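Local structure of ribosomal-protein-S5-alanine N-acetyltransferase (Vibrio fischeri, 3IGR) at residues F5-E8 against H9-V12; P39-S42 against H43-T47; T120-W123 against M124-Q128. The protein probably transfers an acetyl group from acetyl-CoA to the N-terminal alanine of ribosomal protein uS5, as a RimJ-type member of the GNAT acetyltransferase family. All coordinates share one frame; numbering follows the deposited sequence.

Interaction 1: F5-E8 against H9-V12; sequences FEFE and HYQV
Phe-7 and Tyr-10 are paired across the tight end of a two-residue beta hairpin, their rings set obliquely, with planes 42° apart and centroids separated by 5.8 Å. Over one face of the Phe-7 ring the tyrosine places its CB methylene, displaced toward the rim, in a CH-pi contact 4.2 Å from the centroid. Its ring takes part as well, Tyr-10 CD2 meeting Phe-7 CE1 at 3.7 Å. Elsewhere on the phenylalanine ring, CE2 of Phe-7 meets Val-12 CG2 obliquely at 3.7 Å. With CG lodged between backbone N and carbonyl carbon (chi1 55°), the ring of Phe-7 is carried across toward the partner strand, where Tyr-10 and Val-12 meet it. A branched valine and three aromatic rings suit this face of the hairpin, which lies against helix 112-126: Phe-5 rests on Val-119, and Val-12 on Thr-120.

Glu-6 and Gln-11 form the non-hydrogen-bonded pair on the reverse face, touching through Glu-6 CG and Gln-11 CB. Their polar ends look elsewhere, the carboxylate to a salt bridge with Lys-75 and the amide to Ser-4.

Glu-8 and His-9 occupy the corners of a type II' turn, Glu-8 with positive phi. Tyr-10 N donates to Phe-7 O at 2.8 Å, and Phe-7 N returns a longer bond to Tyr-10 O. At the open end, Phe-5 and Val-12 exchange two 2.7 Å bonds between backbone N and O, both in the carbonyl plane and almost straight. The chemistry is thus divided: backbone amides fix the register, while apolar carbon faces the helix and charged or amide groups occupy the other face.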
# COMPACT_ATOMS: atom_id res chain seq x y z
N PHE A 5 11.40 -13.87 5.62
CA PHE A 5 10.36 -13.45 4.70
C PHE A 5 10.90 -13.36 3.28
O PHE A 5 12.00 -12.88 3.04
CB PHE A 5 9.70 -12.14 5.14
CG PHE A 5 9.37 -12.09 6.60
CD1 PHE A 5 8.15 -12.59 7.07
CD2 PHE A 5 10.28 -11.57 7.53
CE1 PHE A 5 7.84 -12.56 8.44
CE2 PHE A 5 9.97 -11.55 8.91
CZ PHE A 5 8.75 -12.04 9.35
N GLU A 6 10.11 -13.85 2.34
CA GLU A 6 10.53 -13.82 0.95
C GLU A 6 9.48 -13.14 0.09
O GLU A 6 8.29 -13.30 0.33
CB GLU A 6 10.86 -15.23 0.46
CG GLU A 6 12.24 -15.72 0.96
CD GLU A 6 12.57 -17.14 0.53
OE1 GLU A 6 11.63 -17.94 0.35
OE2 GLU A 6 13.78 -17.46 0.38
N PHE A 7 9.93 -12.34 -0.86
CA PHE A 7 9.06 -11.75 -1.87
C PHE A 7 9.95 -11.49 -3.07
O PHE A 7 11.13 -11.13 -2.92
CB PHE A 7 8.38 -10.46 -1.37
CG PHE A 7 9.34 -9.39 -0.87
CD1 PHE A 7 9.90 -8.46 -1.75
CD2 PHE A 7 9.66 -9.30 0.49
CE1 PHE A 7 10.78 -7.48 -1.30
CE2 PHE A 7 10.54 -8.31 0.96
CZ PHE A 7 11.11 -7.40 0.06
N GLU A 8 9.37 -11.68 -4.25
CA GLU A 8 10.09 -11.57 -5.51
C GLU A 8 11.41 -12.34 -5.45
O GLU A 8 11.38 -13.52 -5.10
CB GLU A 8 10.26 -10.10 -5.92
CG GLU A 8 9.19 -9.67 -6.92
CD GLU A 8 8.74 -8.25 -6.72
OE1 GLU A 8 8.00 -7.73 -7.58
OE2 GLU A 8 9.13 -7.64 -5.70
N HIS A 9 12.53 -11.71 -5.78
CA HIS A 9 13.85 -12.36 -5.63
C HIS A 9 14.63 -11.91 -4.37
O HIS A 9 15.86 -11.96 -4.33
CB HIS A 9 14.68 -12.25 -6.91
CG HIS A 9 14.91 -10.84 -7.38
ND1 HIS A 9 14.05 -10.19 -8.24
CD2 HIS A 9 15.92 -9.97 -7.13
CE1 HIS A 9 14.52 -8.97 -8.48
NE2 HIS A 9 15.65 -8.82 -7.82
N TYR A 10 13.88 -11.49 -3.35
CA TYR A 10 14.46 -11.00 -2.09
C TYR A 10 14.09 -11.86 -0.88
O TYR A 10 13.05 -12.54 -0.88
CB TYR A 10 14.02 -9.55 -1.84
CG TYR A 10 14.33 -8.63 -2.98
CD1 TYR A 10 15.63 -8.15 -3.17
CD2 TYR A 10 13.35 -8.27 -3.91
CE1 TYR A 10 15.93 -7.32 -4.24
CE2 TYR A 10 13.66 -7.43 -4.99
CZ TYR A 10 14.95 -6.96 -5.14
OH TYR A 10 15.30 -6.13 -6.18
N GLN A 11 14.96 -11.84 0.12
CA GLN A 11 14.71 -12.50 1.40
C GLN A 11 15.07 -11.55 2.54
O GLN A 11 16.14 -10.94 2.53
CB GLN A 11 15.56 -13.77 1.54
CG GLN A 11 15.45 -14.42 2.92
CD GLN A 11 16.31 -15.65 3.08
OE1 GLN A 11 17.19 -15.93 2.26
NE2 GLN A 11 16.08 -16.40 4.15
N VAL A 12 14.16 -11.40 3.50
CA VAL A 12 14.39 -10.62 4.71
C VAL A 12 14.50 -11.63 5.84
O VAL A 12 13.60 -12.45 6.05
CB VAL A 12 13.23 -9.63 5.02
CG1 VAL A 12 13.60 -8.69 6.19
CG2 VAL A 12 12.89 -8.81 3.78

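Interaction 2: P39-S42 against H43-T47; sequences PKRS and HAFFT
Arg-41 lays its aliphatic arm over the ring of Phe-45, four residues on. Its CB touches the near rim at CG and CD2 of Phe-45, and also approaches CZ of Phe-46 at 3.9 Å. The next atom, CG, stands above the centre of the Phe-45 ring, a CH-pi contact 3.5 Å from the centroid and only 14° off the normal. A bend at chi2 (91°) then carries the chain across the ring: CD passes near CE2, and NE lies 3.7 Å from Phe-45 CE2. At the tip the guanidinium, tilted 41° to the ring, has Phe-45 CZ over one face, while NH2 goes on to a salt bridge with Glu-38. Arginine suits this place because its methylenes can cover an aromatic face while its charge is paired beyond it.

At the backbone, Ser-42 O takes a weak bond from Phe-45 N as the chain enters the 3-10 turn 44-46. Thr-47, through both N and OG1, binds Ala-44 O, and as N-cap of helix 48-63 its OG1 also bonds Gly-50 N. The contact sits on the surface in the connection from helix 31-34 to helix 48-63, with Phe-45 turned inward to meet Phe-27 of helix 20-29.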
# COMPACT_ATOMS: atom_id res chain seq x y z
N PRO A 39 24.69 9.11 11.17
CA PRO A 39 25.84 9.56 11.96
C PRO A 39 27.17 9.04 11.41
O PRO A 39 27.20 7.97 10.78
CB PRO A 39 25.57 8.95 13.33
CG PRO A 39 24.07 8.80 13.40
CD PRO A 39 23.68 8.42 12.00
N LYS A 40 28.23 9.82 11.60
CA LYS A 40 29.62 9.39 11.29
C LYS A 40 29.85 7.97 11.81
O LYS A 40 29.48 7.66 12.96
CB LYS A 40 30.63 10.35 11.96
CG LYS A 40 32.10 10.05 11.68
CD LYS A 40 33.04 11.00 12.44
CE LYS A 40 34.51 10.69 12.12
NZ LYS A 40 35.43 11.52 12.99
N ARG A 41 30.45 7.13 10.99
CA ARG A 41 30.83 5.78 11.42
C ARG A 41 32.32 5.62 11.54
O ARG A 41 33.09 6.25 10.80
CB ARG A 41 30.27 4.70 10.50
CG ARG A 41 28.86 4.28 10.83
CD ARG A 41 27.88 5.12 10.06
NE ARG A 41 26.57 4.51 9.89
CZ ARG A 41 25.59 4.51 10.80
NH1 ARG A 41 25.75 5.07 11.99
NH2 ARG A 41 24.43 3.94 10.49
N SER A 42 32.74 4.80 12.50
CA SER A 42 34.14 4.42 12.65
C SER A 42 34.62 3.58 11.45
O SER A 42 33.79 3.10 10.65
CB SER A 42 34.31 3.62 13.93
OG SER A 42 33.66 2.36 13.77
N HIS A 43 35.93 3.40 11.34
CA HIS A 43 36.51 2.57 10.28
C HIS A 43 36.04 1.11 10.38
O HIS A 43 35.72 0.50 9.36
CB HIS A 43 38.05 2.65 10.27
CG HIS A 43 38.70 1.84 9.17
ND1 HIS A 43 39.61 0.84 9.42
CD2 HIS A 43 38.53 1.87 7.83
CE1 HIS A 43 40.00 0.30 8.28
NE2 HIS A 43 39.36 0.91 7.30
N ALA A 44 36.02 0.58 11.60
CA ALA A 44 35.65 -0.83 11.87
C ALA A 44 34.27 -1.20 11.34
O ALA A 44 34.01 -2.37 11.02
CB ALA A 44 35.75 -1.13 13.37
N PHE A 45 33.40 -0.20 11.23
CA PHE A 45 32.07 -0.36 10.66
C PHE A 45 32.06 -0.88 9.23
O PHE A 45 31.06 -1.46 8.78
CB PHE A 45 31.36 0.99 10.72
CG PHE A 45 29.90 0.91 10.50
CD1 PHE A 45 29.05 0.51 11.53
CD2 PHE A 45 29.35 1.23 9.26
CE1 PHE A 45 27.68 0.42 11.32
CE2 PHE A 45 27.98 1.16 9.06
CZ PHE A 45 27.15 0.75 10.08
N PHE A 46 33.15 -0.67 8.50
CA PHE A 46 33.20 -0.99 7.08
C PHE A 46 34.10 -2.20 6.77
O PHE A 46 34.33 -2.51 5.60
CB PHE A 46 33.63 0.23 6.26
CG PHE A 46 32.78 1.46 6.49
CD1 PHE A 46 31.53 1.59 5.89
CD2 PHE A 46 33.25 2.51 7.27
CE1 PHE A 46 30.77 2.74 6.09
CE2 PHE A 46 32.49 3.66 7.47
CZ PHE A 46 31.24 3.77 6.88
N THR A 47 34.58 -2.88 7.81
CA THR A 47 35.42 -4.07 7.69
C THR A 47 34.70 -5.33 8.18
O THR A 47 33.93 -5.26 9.14
CB THR A 47 36.67 -3.97 8.58
OG1 THR A 47 36.26 -3.98 9.95
CG2 THR A 47 37.47 -2.71 8.28

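Interaction 3: T120-W123 against M124-Q128; sequences TIDW and MFKAQ
Trp-123 O is gripped by two backbone amides: Ala-127 N at 2.8 Å and Gln-128 N at 3.1 Å. The second lies in the carbonyl plane, whereas the first is tilted from it, and a single oxygen thereby serves both an i+4 and an i+5 donor. With CG anti to the backbone N (chi1 -175°), the indole of Trp-123 leans toward the C-terminal side, where Ala-127 and Gln-128 lie against it. Ala-127 CB sits over one face, 3.5 Å from the centroid of the Trp-123 five-membered ring, and the compact methyl of alanine fits close against the ring. Gln-128 CG covers the six-membered ring, also over a face; its amide, turned 52° from the indole, carries NE2 on to Asn-65.

These residues belong to the C-terminal part of helix 112-126 and the chain that follows; the helix forms the crossover of a beta-alpha-beta unit between the parallel strands 96-103 and 132-137 of the GNAT fold. Met-124, present as selenomethionine, bends toward the sheet; its SE atom makes an oblique Met-aromatic contact with Trp-123, 3.7 Å from CZ3, and the side chain packs on Tyr-86 and Ile-133. Ile-121 and Phe-125 lie side by side one turn apart, with Ile-121 CG2 above the phenylalanine face. More outwardly placed, Asp-122 and Lys-126 make an i to i+4 salt bridge, OD2 to NZ 2.7 Å. The lysine's extended chain runs beside the aspartate, bringing NZ to OD2 nearly along the carboxylate's C-O bond.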
# COMPACT_ATOMS: atom_id res chain seq x y z
N THR A 120 8.48 -7.02 8.65
CA THR A 120 9.14 -7.12 9.95
C THR A 120 8.40 -6.39 11.09
O THR A 120 8.38 -6.88 12.20
CB THR A 120 10.60 -6.69 9.87
OG1 THR A 120 10.68 -5.34 9.39
CG2 THR A 120 11.36 -7.62 8.95
N ILE A 121 7.78 -5.23 10.82
CA ILE A 121 6.93 -4.58 11.83
C ILE A 121 5.81 -5.54 12.22
O ILE A 121 5.48 -5.70 13.41
CB ILE A 121 6.29 -3.25 11.34
CG1 ILE A 121 7.17 -2.06 11.61
CG2 ILE A 121 5.08 -2.88 12.16
CD1 ILE A 121 8.42 -2.02 10.88
N ASP A 122 5.21 -6.16 11.22
CA ASP A 122 4.13 -7.10 11.45
C ASP A 122 4.57 -8.23 12.37
O ASP A 122 3.81 -8.67 13.26
CB ASP A 122 3.73 -7.69 10.11
CG ASP A 122 2.28 -7.59 9.88
OD1 ASP A 122 1.88 -6.62 9.20
OD2 ASP A 122 1.54 -8.47 10.39
N TRP A 123 5.78 -8.72 12.14
CA TRP A 123 6.35 -9.75 13.00
C TRP A 123 6.67 -9.23 14.42
O TRP A 123 6.45 -9.93 15.40
CB TRP A 123 7.58 -10.36 12.32
CG TRP A 123 8.16 -11.52 13.07
CD1 TRP A 123 7.75 -12.83 13.03
CD2 TRP A 123 9.28 -11.47 13.96
NE1 TRP A 123 8.54 -13.60 13.85
CE2 TRP A 123 9.49 -12.79 14.43
CE3 TRP A 123 10.13 -10.45 14.39
CZ2 TRP A 123 10.51 -13.11 15.33
CZ3 TRP A 123 11.17 -10.77 15.28
CH2 TRP A 123 11.33 -12.09 15.74
N MSE A 124 7.17 -8.00 14.53
CA MSE A 124 7.47 -7.42 15.84
C MSE A 124 6.19 -7.28 16.70
O MSE A 124 6.22 -7.44 17.93
CB MSE A 124 8.17 -6.07 15.69
CG MSE A 124 9.55 -6.16 15.02
SE MSE A 124 10.79 -7.16 16.17
CE MSE A 124 10.86 -5.98 17.69
N PHE A 125 5.07 -7.01 16.02
CA PHE A 125 3.79 -6.83 16.68
C PHE A 125 3.19 -8.19 17.06
O PHE A 125 2.80 -8.41 18.22
CB PHE A 125 2.84 -6.08 15.73
CG PHE A 125 2.97 -4.58 15.75
CD1 PHE A 125 3.87 -3.92 16.60
CD2 PHE A 125 2.14 -3.80 14.94
CE1 PHE A 125 3.95 -2.52 16.62
CE2 PHE A 125 2.21 -2.39 14.95
CZ PHE A 125 3.13 -1.76 15.79
N LYS A 126 3.14 -9.08 16.08
CA LYS A 126 2.46 -10.36 16.21
C LYS A 126 3.29 -11.40 16.95
O LYS A 126 2.79 -12.01 17.86
CB LYS A 126 1.97 -10.88 14.85
CG LYS A 126 0.82 -10.04 14.28
CD LYS A 126 0.34 -10.49 12.89
CE LYS A 126 -0.84 -9.61 12.42
NZ LYS A 126 -0.94 -9.47 10.94
N ALA A 127 4.55 -11.60 16.56
CA ALA A 127 5.38 -12.61 17.21
C ALA A 127 6.15 -12.08 18.41
O ALA A 127 6.42 -12.82 19.34
CB ALA A 127 6.34 -13.25 16.23
N GLN A 128 6.52 -10.80 18.41
CA GLN A 128 7.22 -10.24 19.58
C GLN A 128 6.33 -9.42 20.51
O GLN A 128 6.81 -8.92 21.51
CB GLN A 128 8.46 -9.44 19.17
CG GLN A 128 9.60 -10.28 18.59
CD GLN A 128 10.29 -11.16 19.63
OE1 GLN A 128 10.40 -10.80 20.79
NE2 GLN A 128 10.77 -12.32 19.19

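How the interactions relate
Each contact is local, made within one continuous piece of chain, so the three follow in series and none nests in or crosses another. Interaction 1 comes first, closing the hairpin of strands 4-7 and 10-14 at one edge of the sheet. Interaction 2 then shapes the connection leading into helix 48-63; its nearest atoms are about 17 Å from either of the others. Interaction 3, much later, lies in the C-terminal part of helix 112-126. Folding brings it back against the start: Phe-5 CZ packs on Trp-123 CB at 3.6 Å, and Val-12 CG1 on Thr-120 CG2 at 3.7 Å, tying the N-terminal hairpin to the crossover helix. Interactions 2 and 3 lie on opposite sides of the chain's centre.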